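Local structure of metallo-carboxypeptidase (Pseudomonas aeruginosa, 4A39) at residues G236-A248 against Q326-Q338. The protein is a zinc-dependent M14 metallo-carboxypeptidase that probably removes residues from the C-terminal ends of peptides or proteins. Residues are numbered along the deposited sequence; the frame is centred on the assembly and turned at random.
Sequences GQDLNRAWLEPSA and QANLALACNFVGQ. With GEM ((2-guanidinoethylmercapto)succinic acid), chain D.
The methyl of Ala332, in the first turn of helix 332-340, presses on the indole face of Trp243. It lies over the five-membered ring, a CH-pi contact with CB 3.5 Å from the ring centroid. The same methyl also touches Asn240 OD1, so it fills the corner between the Asn240 amide and the indole face. Next to it, Ala332 N gives a nearly straight hydrogen bond to Asn240 OD1 (3.0 Å, 166°), with the N-H coming in from above the plane of the side-chain carbonyl. Gln179 donates to this oxygen too and accepts from Trp243 NE1, which ties amide and indole together.

One turn further along the helix, Phe335 crosses Trp243 at about a right angle. Its CG is anti to the backbone N (chi1 178°), and one ring face lies under Trp243 O, 3.3 Å from Phe335 CE2. Val336 CG2 meets the far end of the indole at CZ3. Before the helix, Ala330 O accepts from Trp243 N at 3.1 Å. The Ala330 methyl sits against the backbone carbonyl of Arg241 (CB to O 3.7 Å). Leu244 packs loosely beside Ala330 and Leu329.

Leu331, the N-cap residue, runs alongside Arg241, with CD1 over one guanidinium face. Its other branch, CD2, reaches the inhibitor at C1 (3.4 Å). Arg241 NH1 and Asn240 ND2 both donate to inhibitor O14, ND2 at 2.8 Å. Arg241 NH2 donates to O15 of the same carboxylate, giving a two-pronged grip. Arg241 NH1 also holds Asn240 O, which steadies the guanidinium.

The contact thus builds one wall of the inhibitor pocket beside the zinc site. It joins the loop between helices 222-226 and 252-264 to the start of helix 332-340. Strand 268-275 backs Asn240, Ala332 and Val336, and helix 252-264 covers Trp243 and Phe335.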
loop_
_atom_site.group_PDB
_atom_site.type_symbol
_atom_site.label_atom_id
_atom_site.label_comp_id
_atom_site.label_asym_id
_atom_site.label_seq_id
_atom_site.Cartn_x
_atom_site.Cartn_y
_atom_site.Cartn_z
ATOM N N GLY A 236 8.401 -16.613 0.888
ATOM C CA GLY A 236 8.447 -16.479 -0.558
ATOM C C GLY A 236 7.106 -16.591 -1.263
ATOM O O GLY A 236 7.055 -16.779 -2.479
ATOM N N GLN A 237 6.020 -16.466 -0.503
ATOM C CA GLN A 237 4.673 -16.556 -1.058
ATOM C C GLN A 237 4.066 -15.185 -1.357
ATOM O O GLN A 237 4.195 -14.261 -0.557
ATOM C CB GLN A 237 3.765 -17.307 -0.071
ATOM C CG GLN A 237 2.288 -17.366 -0.456
ATOM C CD GLN A 237 2.052 -18.120 -1.747
ATOM O OE1 GLN A 237 2.601 -19.203 -1.951
ATOM N NE2 GLN A 237 1.227 -17.556 -2.625
ATOM N N ASP A 238 3.439 -15.053 -2.524
ATOM C CA ASP A 238 2.755 -13.813 -2.899
ATOM C C ASP A 238 1.429 -13.938 -2.153
ATOM O O ASP A 238 0.575 -14.739 -2.536
ATOM C CB ASP A 238 2.489 -13.774 -4.410
ATOM C CG ASP A 238 1.800 -12.486 -4.860
ATOM O OD1 ASP A 238 1.091 -11.860 -4.044
ATOM O OD2 ASP A 238 1.956 -12.107 -6.040
ATOM N N LEU A 239 1.256 -13.161 -1.088
ATOM C CA LEU A 239 0.038 -13.249 -0.294
ATOM C C LEU A 239 -1.241 -13.007 -1.083
ATOM O O LEU A 239 -2.285 -13.585 -0.768
ATOM C CB LEU A 239 0.108 -12.292 0.903
ATOM C CG LEU A 239 1.150 -12.634 1.974
ATOM C CD1 LEU A 239 1.004 -11.668 3.144
ATOM C CD2 LEU A 239 0.955 -14.065 2.457
ATOM N N ASN A 240 -1.181 -12.176 -2.120
ATOM C CA ASN A 240 -2.402 -11.942 -2.866
ATOM C C ASN A 240 -2.688 -12.978 -3.945
ATOM O O ASN A 240 -3.426 -12.715 -4.897
ATOM C CB ASN A 240 -2.444 -10.533 -3.453
ATOM C CG ASN A 240 -3.865 -10.046 -3.625
ATOM O OD1 ASN A 240 -4.728 -10.341 -2.794
ATOM N ND2 ASN A 240 -4.121 -9.304 -4.689
ATOM N N ARG A 241 -2.090 -14.155 -3.786
ATOM C CA ARG A 241 -2.324 -15.282 -4.682
ATOM C C ARG A 241 -2.574 -16.492 -3.778
ATOM O O ARG A 241 -2.611 -17.629 -4.243
ATOM C CB ARG A 241 -1.105 -15.555 -5.571
ATOM C CG ARG A 241 -0.798 -14.464 -6.584
ATOM C CD ARG A 241 -1.886 -14.349 -7.638
ATOM N NE ARG A 241 -1.544 -13.332 -8.629
ATOM C CZ ARG A 241 -1.598 -12.022 -8.403
ATOM N NH1 ARG A 241 -1.992 -11.561 -7.223
ATOM N NH2 ARG A 241 -1.230 -11.169 -9.352
ATOM N N ALA A 242 -2.752 -16.231 -2.482
ATOM C CA ALA A 242 -2.962 -17.303 -1.510
ATOM C C ALA A 242 -4.356 -17.352 -0.902
ATOM O O ALA A 242 -4.578 -18.062 0.077
ATOM C CB ALA A 242 -1.932 -17.191 -0.390
ATOM N N TRP A 243 -5.307 -16.627 -1.480
ATOM C CA TRP A 243 -6.641 -16.619 -0.900
ATOM C C TRP A 243 -7.526 -17.814 -1.225
ATOM O O TRP A 243 -8.471 -18.105 -0.494
ATOM C CB TRP A 243 -7.338 -15.304 -1.241
ATOM C CG TRP A 243 -6.679 -14.160 -0.534
ATOM C CD1 TRP A 243 -5.448 -13.631 -0.804
ATOM C CD2 TRP A 243 -7.169 -13.466 0.620
ATOM N NE1 TRP A 243 -5.139 -12.654 0.112
ATOM C CE2 TRP A 243 -6.176 -12.531 0.998
ATOM C CE3 TRP A 243 -8.347 -13.543 1.375
ATOM C CZ2 TRP A 243 -6.325 -11.681 2.095
ATOM C CZ3 TRP A 243 -8.496 -12.695 2.469
ATOM C CH2 TRP A 243 -7.491 -11.778 2.818
ATOM N N LEU A 244 -7.220 -18.518 -2.305
ATOM C CA LEU A 244 -8.015 -19.682 -2.660
ATOM C C LEU A 244 -7.562 -20.872 -1.818
ATOM O O LEU A 244 -8.369 -21.724 -1.441
ATOM C CB LEU A 244 -7.855 -19.996 -4.150
ATOM C CG LEU A 244 -8.791 -21.048 -4.745
ATOM C CD1 LEU A 244 -10.246 -20.648 -4.506
ATOM C CD2 LEU A 244 -8.506 -21.183 -6.235
ATOM N N GLU A 245 -6.269 -20.919 -1.510
ATOM C CA GLU A 245 -5.702 -22.009 -0.721
ATOM C C GLU A 245 -4.650 -21.514 0.276
ATOM O O GLU A 245 -3.450 -21.757 0.107
ATOM C CB GLU A 245 -5.081 -23.050 -1.656
ATOM C CG GLU A 245 -6.057 -23.614 -2.676
ATOM C CD GLU A 245 -5.389 -24.502 -3.707
ATOM O OE1 GLU A 245 -4.497 -24.012 -4.430
ATOM O OE2 GLU A 245 -5.760 -25.692 -3.800
ATOM N N PRO A 246 -5.091 -20.816 1.336
ATOM C CA PRO A 246 -4.185 -20.289 2.359
ATOM C C PRO A 246 -3.564 -21.386 3.218
ATOM O O PRO A 246 -4.087 -22.498 3.300
ATOM C CB PRO A 246 -5.079 -19.346 3.159
ATOM C CG PRO A 246 -6.406 -20.009 3.079
ATOM C CD PRO A 246 -6.484 -20.433 1.628
ATOM N N SER A 247 -2.452 -21.056 3.863
ATOM C CA SER A 247 -1.726 -22.005 4.694
ATOM C C SER A 247 -1.273 -21.390 6.010
ATOM O O SER A 247 -0.678 -20.316 6.031
ATOM C CB SER A 247 -0.506 -22.514 3.923
ATOM O OG SER A 247 0.394 -23.190 4.773
ATOM N N ALA A 248 -1.550 -22.074 7.114
ATOM C CA ALA A 248 -1.147 -21.571 8.416
ATOM C C ALA A 248 0.380 -21.596 8.496
ATOM O O ALA A 248 0.980 -20.875 9.298
ATOM C CB ALA A 248 -1.745 -22.442 9.518
ATOM N N GLN A 326 -14.280 -14.797 -15.635
ATOM C CA GLN A 326 -12.864 -15.125 -15.807
ATOM C C GLN A 326 -11.910 -14.585 -14.742
ATOM O O GLN A 326 -10.700 -14.516 -14.965
ATOM C CB GLN A 326 -12.396 -14.659 -17.188
ATOM C CG GLN A 326 -13.211 -15.234 -18.332
ATOM C CD GLN A 326 -13.321 -16.743 -18.261
ATOM O OE1 GLN A 326 -12.316 -17.453 -18.291
ATOM N NE2 GLN A 326 -14.546 -17.244 -18.160
ATOM N N ALA A 327 -12.439 -14.216 -13.583
ATOM C CA ALA A 327 -11.593 -13.689 -12.523
ATOM C C ALA A 327 -10.736 -14.774 -11.882
ATOM O O ALA A 327 -11.055 -15.964 -11.952
ATOM C CB ALA A 327 -12.446 -13.010 -11.460
ATOM N N ASN A 328 -9.633 -14.346 -11.280
ATOM C CA ASN A 328 -8.726 -15.244 -10.580
ATOM C C ASN A 328 -9.141 -15.133 -9.113
ATOM O O ASN A 328 -8.900 -14.107 -8.472
ATOM C CB ASN A 328 -7.277 -14.776 -10.754
ATOM C CG ASN A 328 -6.281 -15.677 -10.045
ATOM O OD1 ASN A 328 -6.660 -16.566 -9.286
ATOM N ND2 ASN A 328 -4.995 -15.442 -10.287
ATOM N N LEU A 329 -9.781 -16.175 -8.589
ATOM C CA LEU A 329 -10.236 -16.159 -7.201
ATOM C C LEU A 329 -9.135 -16.289 -6.153
ATOM O O LEU A 329 -9.420 -16.338 -4.958
ATOM C CB LEU A 329 -11.305 -17.237 -6.974
ATOM C CG LEU A 329 -12.687 -16.920 -7.559
ATOM C CD1 LEU A 329 -13.611 -18.114 -7.378
ATOM C CD2 LEU A 329 -13.272 -15.690 -6.870
ATOM N N ALA A 330 -7.883 -16.334 -6.595
ATOM C CA ALA A 330 -6.760 -16.428 -5.667
ATOM C C ALA A 330 -6.473 -15.048 -5.074
ATOM O O ALA A 330 -5.801 -14.933 -4.047
ATOM C CB ALA A 330 -5.524 -16.960 -6.382
ATOM N N LEU A 331 -6.981 -14.005 -5.732
ATOM C CA LEU A 331 -6.805 -12.627 -5.265
ATOM C C LEU A 331 -7.831 -12.315 -4.184
ATOM O O LEU A 331 -8.984 -12.727 -4.280
ATOM C CB LEU A 331 -6.989 -11.632 -6.413
ATOM C CG LEU A 331 -5.858 -11.503 -7.437
ATOM C CD1 LEU A 331 -5.601 -12.834 -8.128
ATOM C CD2 LEU A 331 -6.247 -10.435 -8.455
ATOM N N ALA A 332 -7.409 -11.570 -3.168
ATOM C CA ALA A 332 -8.281 -11.210 -2.053
ATOM C C ALA A 332 -9.571 -10.507 -2.462
ATOM O O ALA A 332 -10.651 -10.858 -1.988
ATOM C CB ALA A 332 -7.516 -10.343 -1.056
ATOM N N CYS A 333 -9.466 -9.507 -3.329
ATOM C CA CYS A 333 -10.654 -8.771 -3.754
ATOM C C CYS A 333 -11.729 -9.708 -4.283
ATOM O O CYS A 333 -12.871 -9.688 -3.829
ATOM C CB CYS A 333 -10.291 -7.750 -4.835
ATOM S SG CYS A 333 -11.695 -6.790 -5.419
ATOM N N ASN A 334 -11.355 -10.538 -5.244
ATOM C CA ASN A 334 -12.295 -11.471 -5.841
ATOM C C ASN A 334 -12.776 -12.562 -4.890
ATOM O O ASN A 334 -13.972 -12.858 -4.834
ATOM C CB ASN A 334 -11.659 -12.076 -7.084
ATOM C CG ASN A 334 -11.431 -11.038 -8.163
ATOM O OD1 ASN A 334 -12.358 -10.665 -8.883
ATOM N ND2 ASN A 334 -10.204 -10.539 -8.260
ATOM N N PHE A 335 -11.854 -13.151 -4.136
ATOM C CA PHE A 335 -12.221 -14.209 -3.203
ATOM C C PHE A 335 -13.192 -13.740 -2.129
ATOM O O PHE A 335 -14.211 -14.386 -1.887
ATOM C CB PHE A 335 -10.978 -14.799 -2.529
ATOM C CG PHE A 335 -11.293 -15.865 -1.517
ATOM C CD1 PHE A 335 -11.538 -15.531 -0.188
ATOM C CD2 PHE A 335 -11.387 -17.200 -1.901
ATOM C CE1 PHE A 335 -11.876 -16.513 0.748
ATOM C CE2 PHE A 335 -11.723 -18.190 -0.973
ATOM C CZ PHE A 335 -11.968 -17.842 0.352
ATOM N N VAL A 336 -12.870 -12.631 -1.473
ATOM C CA VAL A 336 -13.725 -12.111 -0.412
ATOM C C VAL A 336 -15.054 -11.643 -0.987
ATOM O O VAL A 336 -16.123 -11.953 -0.453
ATOM C CB VAL A 336 -13.039 -10.938 0.331
ATOM C CG1 VAL A 336 -13.944 -10.405 1.435
ATOM C CG2 VAL A 336 -11.721 -11.411 0.927
ATOM N N GLY A 337 -14.984 -10.906 -2.091
ATOM C CA GLY A 337 -16.191 -10.409 -2.722
ATOM C C GLY A 337 -17.187 -11.506 -3.047
ATOM O O GLY A 337 -18.391 -11.340 -2.840
ATOM N N GLN A 338 -16.691 -12.629 -3.555
ATOM C CA GLN A 338 -17.567 -13.737 -3.917
ATOM C C GLN A 338 -17.993 -14.575 -2.723
ATOM O O GLN A 338 -19.152 -14.971 -2.618
ATOM C CB GLN A 338 -16.885 -14.637 -4.948
ATOM C CG GLN A 338 -17.792 -15.738 -5.474
ATOM C CD GLN A 338 -17.237 -16.391 -6.717
ATOM O OE1 GLN A 338 -16.551 -17.411 -6.647
ATOM N NE2 GLN A 338 -17.510 -15.789 -7.864
HETATM C C8 GEM D . -2.797 -6.798 -8.008
HETATM S S7 GEM D . -3.980 -6.389 -6.672
HETATM C C6 GEM D . -5.564 -6.510 -7.579
HETATM C C5 GEM D . -5.472 -6.182 -9.072
HETATM N N3 GEM D . -4.762 -7.250 -9.791
HETATM C C1 GEM D . -5.417 -7.979 -10.693
HETATM N N4 GEM D . -6.706 -7.739 -10.922
HETATM N N2 GEM D . -4.797 -8.949 -11.358
HETATM C C9 GEM D . -1.946 -8.019 -7.651
HETATM O O14 GEM D . -2.220 -8.630 -6.593
HETATM O O15 GEM D . -1.034 -8.318 -8.449
HETATM C C10 GEM D . -1.908 -5.597 -8.338
HETATM C C11 GEM D . -1.058 -5.170 -7.139
HETATM O O12 GEM D . -1.098 -3.965 -6.805
HETATM O O13 GEM D . -0.369 -6.056 -6.592
HETATM O O HOH W 1 -7.009 -8.169 -4.275
#